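Local coordinates for cytosol aminopeptidase (Staphylococcus aureus subsp. aureus, PDB 3KZW), which probably removes N-terminal amino acids from peptides as a metal-dependent leucyl aminopeptidase of the cytosol aminopeptidase family, at residues A[406-411]-A[479-484]. Numbering follows the deposited sequence.
Sequences AAAFES and IHFDIA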
ATOM      1  N   ALA A 406      -3.658   5.342 -28.901  1.00  2.57           N
ATOM      2  CA  ALA A 406      -4.312   4.034 -28.929  1.00  2.58           C
ATOM      3  C   ALA A 406      -3.333   2.926 -29.307  1.00  2.64           C
ATOM      4  O   ALA A 406      -2.393   3.149 -30.078  1.00  2.68           O
ATOM      5  CB  ALA A 406      -5.481   4.048 -29.888  1.00  2.57           C
ATOM      6  N   ALA A 407      -3.560   1.734 -28.759  1.00  2.62           N
ATOM      7  CA  ALA A 407      -2.734   0.569 -29.071  1.00  2.65           C
ATOM      8  C   ALA A 407      -3.435  -0.318 -30.086  1.00  2.66           C
ATOM      9  O   ALA A 407      -4.582  -0.720 -29.879  1.00  2.73           O
ATOM     10  CB  ALA A 407      -2.413  -0.216 -27.809  1.00  2.61           C
ATOM     11  N   ALA A 408      -2.743  -0.614 -31.184  1.00  2.62           N
ATOM     12  CA  ALA A 408      -3.284  -1.467 -32.236  1.00  2.61           C
ATOM     13  C   ALA A 408      -2.501  -2.774 -32.354  1.00  2.62           C
ATOM     14  O   ALA A 408      -1.270  -2.782 -32.274  1.00  2.57           O
ATOM     15  CB  ALA A 408      -3.298  -0.729 -33.560  1.00  2.59           C
ATOM     16  N   PHE A 409      -3.231  -3.872 -32.534  1.00  2.63           N
ATOM     17  CA  PHE A 409      -2.641  -5.200 -32.669  1.00  2.64           C
ATOM     18  C   PHE A 409      -3.188  -5.880 -33.915  1.00  2.67           C
ATOM     19  O   PHE A 409      -4.398  -5.875 -34.146  1.00  2.70           O
ATOM     20  CB  PHE A 409      -2.984  -6.067 -31.458  1.00  2.64           C
ATOM     21  CG  PHE A 409      -2.571  -5.479 -30.137  1.00  2.72           C
ATOM     22  CD1 PHE A 409      -3.383  -4.553 -29.483  1.00  2.64           C
ATOM     23  CD2 PHE A 409      -1.389  -5.884 -29.527  1.00  2.66           C
ATOM     24  CE1 PHE A 409      -3.011  -4.023 -28.255  1.00  2.67           C
ATOM     25  CE2 PHE A 409      -1.012  -5.365 -28.298  1.00  2.64           C
ATOM     26  CZ  PHE A 409      -1.821  -4.430 -27.659  1.00  2.66           C
ATOM     27  N   GLU A 410      -2.305  -6.467 -34.716  1.00  2.64           N
ATOM     28  CA  GLU A 410      -2.746  -7.190 -35.905  1.00  2.69           C
ATOM     29  C   GLU A 410      -2.566  -8.696 -35.764  1.00  2.72           C
ATOM     30  O   GLU A 410      -1.624  -9.175 -35.126  1.00  2.74           O
ATOM     31  CB  GLU A 410      -2.075  -6.664 -37.189  1.00  2.65           C
ATOM     32  CG  GLU A 410      -0.565  -6.905 -37.309  1.00  2.70           C
ATOM     33  CD  GLU A 410      -0.207  -8.284 -37.858  1.00  2.78           C
ATOM     34  OE1 GLU A 410      -1.080  -8.944 -38.469  1.00  2.86           O
ATOM     35  OE2 GLU A 410       0.955  -8.709 -37.680  1.00  2.87           O
ATOM     36  N   SER A 411      -3.487  -9.429 -36.373  1.00  2.74           N
ATOM     37  CA  SER A 411      -3.418 -10.874 -36.449  1.00  2.69           C
ATOM     38  C   SER A 411      -3.913 -11.271 -37.834  1.00  2.71           C
ATOM     39  O   SER A 411      -5.113 -11.189 -38.118  1.00  2.80           O
ATOM     40  CB  SER A 411      -4.278 -11.497 -35.352  1.00  2.64           C
ATOM     41  OG  SER A 411      -4.338 -12.903 -35.489  1.00  2.75           O
ATOM     42  N   ILE A 479      -7.912  -7.035 -36.464  1.00  2.63           N
ATOM     43  CA  ILE A 479      -7.220  -5.936 -35.794  1.00  2.65           C
ATOM     44  C   ILE A 479      -7.913  -5.584 -34.476  1.00  2.68           C
ATOM     45  O   ILE A 479      -9.119  -5.343 -34.439  1.00  2.73           O
ATOM     46  CB  ILE A 479      -7.089  -4.674 -36.677  1.00  2.66           C
ATOM     47  CG1 ILE A 479      -6.420  -5.009 -38.012  1.00  2.58           C
ATOM     48  CG2 ILE A 479      -6.284  -3.603 -35.940  1.00  2.64           C
ATOM     49  CD1 ILE A 479      -6.489  -3.897 -39.036  1.00  2.63           C
ATOM     50  N   HIS A 480      -7.132  -5.566 -33.400  1.00  2.69           N
ATOM     51  CA  HIS A 480      -7.629  -5.238 -32.069  1.00  2.64           C
ATOM     52  C   HIS A 480      -7.170  -3.837 -31.661  1.00  2.69           C
ATOM     53  O   HIS A 480      -5.974  -3.530 -31.690  1.00  2.71           O
ATOM     54  CB  HIS A 480      -7.160  -6.296 -31.060  1.00  2.62           C
ATOM     55  CG  HIS A 480      -7.338  -5.896 -29.630  1.00  2.68           C
ATOM     56  ND1 HIS A 480      -8.576  -5.678 -29.066  1.00  2.82           N
ATOM     57  CD2 HIS A 480      -6.432  -5.676 -28.647  1.00  2.77           C
ATOM     58  CE1 HIS A 480      -8.427  -5.333 -27.798  1.00  2.82           C
ATOM     59  NE2 HIS A 480      -7.135  -5.326 -27.518  1.00  2.85           N
ATOM     60  N   PHE A 481      -8.128  -2.993 -31.289  1.00  2.67           N
ATOM     61  CA  PHE A 481      -7.840  -1.623 -30.871  1.00  2.67           C
ATOM     62  C   PHE A 481      -8.092  -1.419 -29.377  1.00  2.71           C
ATOM     63  O   PHE A 481      -9.245  -1.394 -28.929  1.00  2.75           O
ATOM     64  CB  PHE A 481      -8.678  -0.623 -31.671  1.00  2.65           C
ATOM     65  CG  PHE A 481      -8.330  -0.557 -33.131  1.00  2.63           C
ATOM     66  CD1 PHE A 481      -7.173   0.086 -33.556  1.00  2.63           C
ATOM     67  CD2 PHE A 481      -9.174  -1.114 -34.084  1.00  2.60           C
ATOM     68  CE1 PHE A 481      -6.853   0.158 -34.909  1.00  2.65           C
ATOM     69  CE2 PHE A 481      -8.869  -1.040 -35.435  1.00  2.64           C
ATOM     70  CZ  PHE A 481      -7.704  -0.401 -35.850  1.00  2.64           C
ATOM     71  N   ASP A 482      -7.011  -1.276 -28.613  1.00  2.70           N
ATOM     72  CA  ASP A 482      -7.111  -0.970 -27.188  1.00  2.65           C
ATOM     73  C   ASP A 482      -7.134   0.544 -27.010  1.00  2.66           C
ATOM     74  O   ASP A 482      -6.102   1.211 -27.113  1.00  2.69           O
ATOM     75  CB  ASP A 482      -5.954  -1.600 -26.406  1.00  2.62           C
ATOM     76  CG  ASP A 482      -6.261  -1.764 -24.917  1.00  2.86           C
ATOM     77  OD1 ASP A 482      -7.141  -1.050 -24.377  1.00  2.96           O
ATOM     78  OD2 ASP A 482      -5.613  -2.617 -24.273  1.00  2.93           O
ATOM     79  N   ILE A 483      -8.327   1.074 -26.756  1.00  2.67           N
ATOM     80  CA  ILE A 483      -8.536   2.514 -26.641  1.00  2.65           C
ATOM     81  C   ILE A 483      -8.828   2.936 -25.196  1.00  2.69           C
ATOM     82  O   ILE A 483      -9.546   3.906 -24.956  1.00  2.71           O
ATOM     83  CB  ILE A 483      -9.654   3.017 -27.604  1.00  2.64           C
ATOM     84  CG1 ILE A 483     -10.978   2.282 -27.353  1.00  2.68           C
ATOM     85  CG2 ILE A 483      -9.213   2.863 -29.053  1.00  2.62           C
ATOM     86  CD1 ILE A 483     -12.203   2.980 -27.926  1.00  2.63           C
ATOM     87  N   ALA A 484      -8.253   2.211 -24.241  1.00  2.66           N
ATOM     88  CA  ALA A 484      -8.439   2.509 -22.821  1.00  2.67           C
ATOM     89  C   ALA A 484      -8.040   3.943 -22.475  1.00  2.69           C
ATOM     90  O   ALA A 484      -8.672   4.592 -21.636  1.00  2.79           O
ATOM     91  CB  ALA A 484      -7.668   1.515 -21.965  1.00  2.63           C
TER
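A407 and D482 pair across two antiparallel strands in the mixed central sheet of the aminopeptidase catalytic domain. The N-to-C directions of the short axes of strands 406-411 and 479-482 make 164°, close to antiparallel, and the axes approach to 4.7 Å. Strand 478-482 also pairs with 386-391 in parallel and 406-411 with 431-433, so this ladder lies inside the sheet.

Four backbone hydrogen bonds fix the register. A407 and D482 exchange two, A407 N to D482 O (3.1 Å) and D482 N to A407 O (2.8 Å); F409 and H480 exchange the other two, F409 N to H480 O and H480 N to F409 O, both 2.9 Å. The intervening pair, A408 with F481, is non-hydrogen-bonded, and there the CA-H groups of A408 and F481 approach the carbonyls of H480 and A407.

Among the side chains, F409 and H480 lie side by side and point the same way. Their ring planes are inclined by 31° with centroids 5.4 Å apart, an oblique pairing. The H480 ring stands beside its carbonyl carbon, CG anti to the backbone N, and chi2 of 64° turns CD2 toward F409. There F409 CD1 approaches H480 CD2 at 3.4 Å. D482 CB lies at the edge of the F409 ring. Polar ends are held elsewhere: H480 ND1 bonds to D389 OD1, and the D482 carboxylate to T394 and the backbone N of L393.

Helix 461-470 packs on this face, L463 and A466 touching F409 and A466 also H480, while L417 of helix 414-426 backs A408 and I479 on the other. On that second face I479 CG2 lies over one face of the F481 ring, near its rim, and A408 CB meets F481 CE1 at 3.9 Å.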